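Local coordinates for CRISPR-associated protein, Cse2 family (Meiothermus ruber, PDB 3WA8), which probably binds G-rich crRNA sequence and helps stabilise the R-loop as the CasB (Cse2) subunit of a type I-E CRISPR effector complex, at residues Tyr105-Gly110 and Arg159-Glu164; Ala112-Tyr117 and Arg185-Thr190. All coordinates share one frame; numbering follows the deposited sequence.

Contact 1: residues Tyr105-Gly110 and Arg159-Glu164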
loop_
_atom_site.group_PDB
_atom_site.type_symbol
_atom_site.label_atom_id
_atom_site.label_comp_id
_atom_site.label_asym_id
_atom_site.label_seq_id
_atom_site.Cartn_x
_atom_site.Cartn_y
_atom_site.Cartn_z
ATOM N N TYR A 105 10.615 8.428 -4.228
ATOM C CA TYR A 105 10.534 8.128 -2.796
ATOM C C TYR A 105 9.247 8.534 -2.095
ATOM O O TYR A 105 8.711 7.751 -1.304
ATOM C CB TYR A 105 11.723 8.733 -2.056
ATOM C CG TYR A 105 13.040 7.998 -2.283
ATOM C CD1 TYR A 105 14.193 8.693 -2.689
ATOM C CD2 TYR A 105 13.143 6.611 -2.098
ATOM C CE1 TYR A 105 15.417 8.020 -2.885
ATOM C CE2 TYR A 105 14.352 5.939 -2.313
ATOM C CZ TYR A 105 15.480 6.645 -2.696
ATOM O OH TYR A 105 16.663 5.987 -2.892
ATOM N N ARG A 106 8.759 9.750 -2.372
ATOM C CA ARG A 106 7.542 10.267 -1.727
ATOM C C ARG A 106 6.363 9.360 -2.012
ATOM O O ARG A 106 5.485 9.148 -1.172
ATOM C CB ARG A 106 7.220 11.676 -2.202
ATOM C CG ARG A 106 8.343 12.686 -1.995
ATOM C CD ARG A 106 8.036 14.071 -2.639
ATOM N NE ARG A 106 9.155 14.984 -2.384
ATOM C CZ ARG A 106 9.294 15.721 -1.279
ATOM N NH1 ARG A 106 8.360 15.687 -0.323
ATOM N NH2 ARG A 106 10.364 16.508 -1.134
ATOM N N ARG A 107 6.378 8.794 -3.209
ATOM C CA ARG A 107 5.303 7.944 -3.673
ATOM C C ARG A 107 5.310 6.521 -3.099
ATOM O O ARG A 107 4.383 5.754 -3.351
ATOM C CB ARG A 107 5.233 7.967 -5.210
ATOM C CG ARG A 107 4.549 9.229 -5.746
ATOM C CD ARG A 107 4.468 9.275 -7.266
ATOM N NE ARG A 107 3.585 10.349 -7.746
ATOM C CZ ARG A 107 2.257 10.246 -7.882
ATOM N NH1 ARG A 107 1.631 9.109 -7.580
ATOM N NH2 ARG A 107 1.547 11.287 -8.331
ATOM N N THR A 108 6.310 6.194 -2.284
ATOM C CA THR A 108 6.430 4.857 -1.692
ATOM C C THR A 108 5.938 4.801 -0.244
ATOM O O THR A 108 5.918 5.805 0.446
ATOM C CB THR A 108 7.890 4.380 -1.682
ATOM O OG1 THR A 108 8.567 4.964 -0.559
ATOM C CG2 THR A 108 8.608 4.736 -2.968
ATOM N N LEU A 109 5.578 3.624 0.237
ATOM C CA LEU A 109 4.993 3.548 1.563
ATOM C C LEU A 109 5.996 3.976 2.649
ATOM O O LEU A 109 5.608 4.445 3.743
ATOM C CB LEU A 109 4.448 2.155 1.842
ATOM C CG LEU A 109 3.360 2.230 2.917
ATOM C CD1 LEU A 109 2.123 2.903 2.326
ATOM C CD2 LEU A 109 3.021 0.869 3.548
ATOM N N GLY A 110 7.281 3.808 2.345
ATOM C CA GLY A 110 8.329 4.295 3.218
ATOM C C GLY A 110 8.083 5.764 3.523
ATOM O O GLY A 110 8.085 6.189 4.694
ATOM N N ARG A 159 -1.152 10.844 2.799
ATOM C CA ARG A 159 -1.616 10.167 1.599
ATOM C C ARG A 159 -0.901 8.843 1.426
ATOM O O ARG A 159 0.292 8.806 1.588
ATOM C CB ARG A 159 -1.355 11.055 0.380
ATOM C CG ARG A 159 -1.488 10.337 -0.946
ATOM C CD ARG A 159 -1.886 11.257 -2.087
ATOM N NE ARG A 159 -2.003 10.502 -3.332
ATOM C CZ ARG A 159 -1.934 11.037 -4.547
ATOM N NH1 ARG A 159 -1.772 12.346 -4.723
ATOM N NH2 ARG A 159 -2.032 10.254 -5.602
ATOM N N ILE A 160 -1.624 7.774 1.090
ATOM C CA ILE A 160 -0.998 6.499 0.702
ATOM C C ILE A 160 -1.202 6.294 -0.781
ATOM O O ILE A 160 -2.352 6.184 -1.221
ATOM C CB ILE A 160 -1.642 5.280 1.398
ATOM C CG1 ILE A 160 -1.196 5.191 2.856
ATOM C CG2 ILE A 160 -1.275 3.991 0.685
ATOM C CD1 ILE A 160 -2.095 4.333 3.701
ATOM N N TYR A 161 -0.125 6.236 -1.563
ATOM C CA TYR A 161 -0.295 6.010 -2.991
ATOM C C TYR A 161 -0.570 4.529 -3.282
ATOM O O TYR A 161 0.349 3.704 -3.370
ATOM C CB TYR A 161 0.876 6.557 -3.791
ATOM C CG TYR A 161 1.177 8.004 -3.508
ATOM C CD1 TYR A 161 0.839 9.008 -4.415
ATOM C CD2 TYR A 161 1.826 8.386 -2.342
ATOM C CE1 TYR A 161 1.142 10.380 -4.162
ATOM C CE2 TYR A 161 2.128 9.748 -2.074
ATOM C CZ TYR A 161 1.777 10.722 -2.985
ATOM O OH TYR A 161 2.089 12.018 -2.711
ATOM N N TRP A 162 -1.843 4.178 -3.425
ATOM C CA TRP A 162 -2.197 2.781 -3.645
ATOM C C TRP A 162 -1.579 2.119 -4.871
ATOM O O TRP A 162 -1.097 0.991 -4.777
ATOM C CB TRP A 162 -3.685 2.610 -3.643
ATOM C CG TRP A 162 -4.275 3.162 -2.419
ATOM C CD1 TRP A 162 -4.858 4.381 -2.281
ATOM C CD2 TRP A 162 -4.337 2.531 -1.128
ATOM N NE1 TRP A 162 -5.306 4.545 -0.989
ATOM C CE2 TRP A 162 -4.990 3.433 -0.256
ATOM C CE3 TRP A 162 -3.921 1.285 -0.631
ATOM C CZ2 TRP A 162 -5.236 3.138 1.087
ATOM C CZ3 TRP A 162 -4.170 0.989 0.707
ATOM C CH2 TRP A 162 -4.829 1.917 1.544
ATOM N N SER A 163 -1.551 2.781 -6.013
ATOM C CA SER A 163 -0.994 2.090 -7.159
ATOM C C SER A 163 0.487 1.755 -6.936
ATOM O O SER A 163 0.941 0.643 -7.236
ATOM C CB SER A 163 -1.222 2.860 -8.450
ATOM O OG SER A 163 -0.396 3.984 -8.481
ATOM N N GLU A 164 1.239 2.696 -6.372
ATOM C CA GLU A 164 2.634 2.394 -6.057
ATOM C C GLU A 164 2.703 1.276 -5.005
ATOM O O GLU A 164 3.563 0.393 -5.108
ATOM C CB GLU A 164 3.423 3.641 -5.642
ATOM C CG GLU A 164 4.068 4.419 -6.803
ATOM C CD GLU A 164 3.135 5.496 -7.470
ATOM O OE1 GLU A 164 1.885 5.450 -7.273
ATOM O OE2 GLU A 164 3.662 6.384 -8.208
HETATM O O HOH W 1 -0.911 12.985 -7.822
#
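R107 lies across one face of the Y161 ring and reaches on to the carboxylate of E164. Its CG stands over the centre of the ring, 4.0 Å from the centroid and 13° off the normal, a CH-pi contact. With CG beside the backbone N (chi1 -79°) and the chain extended as far as NE, the arginine crosses the tyrosine at about a right angle and carries its guanidinium past CD1 and CE1. There it forms a salt bridge whose hydrogen bond is weak, NH1 to OE2 of E164 at 3.5 Å, the guanidinium and carboxylate planes 22° apart. The glutamate chain bends at its second torsion, turning its carboxylate back toward CD and NH1 of R107. One water accepts from R159 NH1 and, weakly, from R107 NH2. The Y161 ring is held between the methylene parts of two arginines, CG of R107 on one face and CG of R159 on the other. With an alanine in place of Y161 both arginines would lose the ring between them, and R107 would probably be free to turn away from E164. Y161 is the N-cap residue of helix 162-170, and T108 that of helix 109-119, so two helix starts meet in this all-helical Cse2 fold. T108 OG1 donates to Y105 O at 2.9 Å, which helps fix the turn presenting R107. Deeper in, L109 CD1 packs on I160 CG2 at 3.9 Å.

Contact 2: residues Ala112-Tyr117 and Arg185-Thr190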
loop_
_atom_site.group_PDB
_atom_site.type_symbol
_atom_site.label_atom_id
_atom_site.label_comp_id
_atom_site.label_asym_id
_atom_site.label_seq_id
_atom_site.Cartn_x
_atom_site.Cartn_y
_atom_site.Cartn_z
ATOM N N ALA A 112 5.270 7.408 3.391
ATOM C CA ALA A 112 4.049 7.569 4.189
ATOM C C ALA A 112 4.376 7.264 5.655
ATOM O O ALA A 112 3.985 8.025 6.557
ATOM C CB ALA A 112 2.919 6.701 3.675
ATOM N N ILE A 113 5.154 6.196 5.872
ATOM C CA ILE A 113 5.463 5.749 7.215
ATOM C C ILE A 113 6.325 6.778 7.958
ATOM O O ILE A 113 6.120 7.030 9.166
ATOM C CB ILE A 113 6.079 4.337 7.221
ATOM C CG1 ILE A 113 5.009 3.306 6.892
ATOM C CG2 ILE A 113 6.671 3.971 8.599
ATOM C CD1 ILE A 113 5.557 2.057 6.269
ATOM N N ALA A 114 7.266 7.389 7.242
ATOM C CA ALA A 114 8.107 8.395 7.862
ATOM C C ALA A 114 7.251 9.557 8.318
ATOM O O ALA A 114 7.464 10.109 9.400
ATOM C CB ALA A 114 9.151 8.867 6.914
ATOM N N GLN A 115 6.268 9.921 7.501
ATOM C CA GLN A 115 5.387 11.035 7.820
ATOM C C GLN A 115 4.644 10.738 9.117
ATOM O O GLN A 115 4.463 11.627 9.963
ATOM C CB GLN A 115 4.408 11.293 6.673
ATOM C CG GLN A 115 4.992 12.107 5.558
ATOM C CD GLN A 115 4.058 12.257 4.390
ATOM O OE1 GLN A 115 3.510 11.284 3.892
ATOM N NE2 GLN A 115 3.903 13.477 3.919
ATOM N N LEU A 116 4.226 9.478 9.264
ATOM C CA LEU A 116 3.549 9.017 10.456
ATOM C C LEU A 116 4.516 9.082 11.642
ATOM O O LEU A 116 4.188 9.638 12.707
ATOM C CB LEU A 116 3.045 7.610 10.224
ATOM C CG LEU A 116 2.673 6.829 11.460
ATOM C CD1 LEU A 116 1.398 7.392 12.070
ATOM C CD2 LEU A 116 2.518 5.394 11.098
ATOM N N TYR A 117 5.716 8.551 11.439
ATOM C CA TYR A 117 6.769 8.604 12.433
ATOM C C TYR A 117 6.965 10.011 12.975
ATOM O O TYR A 117 6.979 10.211 14.189
ATOM C CB TYR A 117 8.038 8.095 11.788
ATOM C CG TYR A 117 9.289 8.188 12.606
ATOM C CD1 TYR A 117 9.448 7.434 13.756
ATOM C CD2 TYR A 117 10.336 8.989 12.197
ATOM C CE1 TYR A 117 10.606 7.496 14.491
ATOM C CE2 TYR A 117 11.502 9.068 12.931
ATOM C CZ TYR A 117 11.635 8.314 14.078
ATOM O OH TYR A 117 12.793 8.377 14.813
ATOM N N ARG A 185 15.083 3.631 2.290
ATOM C CA ARG A 185 15.780 4.839 1.887
ATOM C C ARG A 185 14.808 5.970 1.899
ATOM O O ARG A 185 15.171 7.065 2.273
ATOM C CB ARG A 185 16.431 4.703 0.515
ATOM C CG ARG A 185 17.424 3.583 0.447
ATOM C CD ARG A 185 18.146 3.562 -0.848
ATOM N NE ARG A 185 18.954 2.368 -0.849
ATOM C CZ ARG A 185 20.062 2.205 -1.548
ATOM N NH1 ARG A 185 20.502 3.172 -2.345
ATOM N NH2 ARG A 185 20.734 1.068 -1.434
ATOM N N ALA A 186 13.566 5.701 1.524
ATOM C CA ALA A 186 12.558 6.741 1.516
ATOM C C ALA A 186 12.352 7.198 2.933
ATOM O O ALA A 186 12.375 8.388 3.200
ATOM C CB ALA A 186 11.272 6.244 0.925
ATOM N N PHE A 187 12.179 6.256 3.849
ATOM C CA PHE A 187 11.964 6.592 5.244
ATOM C C PHE A 187 13.075 7.496 5.777
ATOM O O PHE A 187 12.814 8.598 6.269
ATOM C CB PHE A 187 11.897 5.324 6.077
ATOM C CG PHE A 187 11.645 5.564 7.543
ATOM C CD1 PHE A 187 10.340 5.553 8.049
ATOM C CD2 PHE A 187 12.699 5.775 8.418
ATOM C CE1 PHE A 187 10.078 5.780 9.400
ATOM C CE2 PHE A 187 12.444 5.998 9.787
ATOM C CZ PHE A 187 11.130 6.007 10.276
ATOM N N TYR A 188 14.320 7.057 5.687
ATOM C CA TYR A 188 15.362 7.842 6.324
ATOM C C TYR A 188 15.662 9.129 5.590
ATOM O O TYR A 188 16.095 10.100 6.185
ATOM C CB TYR A 188 16.595 6.992 6.613
ATOM C CG TYR A 188 16.306 6.017 7.743
ATOM C CD1 TYR A 188 16.211 6.470 9.056
ATOM C CD2 TYR A 188 16.076 4.654 7.494
ATOM C CE1 TYR A 188 15.927 5.607 10.097
ATOM C CE2 TYR A 188 15.787 3.768 8.543
ATOM C CZ TYR A 188 15.711 4.263 9.845
ATOM O OH TYR A 188 15.421 3.442 10.915
ATOM N N ARG A 189 15.356 9.152 4.302
ATOM C CA ARG A 189 15.474 10.357 3.501
ATOM C C ARG A 189 14.471 11.445 3.921
ATOM O O ARG A 189 14.831 12.622 4.004
ATOM C CB ARG A 189 15.282 10.019 2.039
ATOM C CG ARG A 189 15.934 10.993 1.129
ATOM C CD ARG A 189 15.892 10.515 -0.293
ATOM N NE ARG A 189 17.128 10.882 -0.964
ATOM C CZ ARG A 189 17.219 11.253 -2.234
ATOM N NH1 ARG A 189 16.125 11.312 -3.001
ATOM N NH2 ARG A 189 18.419 11.577 -2.729
ATOM N N THR A 190 13.231 11.045 4.194
ATOM C CA THR A 190 12.199 11.939 4.698
ATOM C C THR A 190 12.517 12.499 6.080
ATOM O O THR A 190 12.420 13.692 6.299
ATOM C CB THR A 190 10.864 11.209 4.783
ATOM O OG1 THR A 190 10.470 10.766 3.481
ATOM C CG2 THR A 190 9.792 12.107 5.333
#
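F187 and Y117 both carry CG anti to the backbone N (chi1 -179° and 174°), which sends the two rings into the space between helix 109-119 and helix 178-197. There CZ of F187 comes down over one face of the Y117 ring, offset toward its rim and 3.6 Å from CD2. The rings are oblique to each other, their centroids 5.2 Å apart. The same phenylalanine reaches the backbone of the facing helix: CE1 lies 3.6 Å from CA of A114, an approach that the small methyl side chain permits. CB of A114 in turn rests 3.6 Å from CB of T190, so alanine suits the place where the helices draw nearest. CG2 of I113 meets F187 CE1 at 3.9 Å, while the rest of the isoleucine runs on toward M148 and I152 of helix 141-154. The axes of the two segments pass 8.3 Å apart at a crossing angle of -39°, a close helix-helix packing in the Cse2 family fold. F130 stacks on F187, so that helix 124-135 joins the cluster as well. T190 suits the border of this apolar patch, its carbon atoms serving A114 while OG1 is hydrogen-bonded to ND1 of H111, on the facing helix 109-119 just before A112. Between the two segments the grip is entirely apolar, which implies that burial of hydrocarbon and aromatic surface joins them, supplemented at the edge by the polar bond from T190 to H111.

Helix 109-119 serves both contacts: its start meets the entry to helix 162-170 in contact 1, and its later turns lie against helix 178-197 in contact 2. Contact 1 sits nearer the centre of the chain, yet it is only partly buried, and its outer part joins charged and aromatic groups above a small apolar floor. Contact 2 is farther out but buried, and relies on aromatic and aliphatic packing. The two are continuous, for Y105 and T108 touch A186, with T108 OG1 3.3 Å from A186 CB. Distance from the centre of the chain therefore does not by itself decide which contact is the more polar.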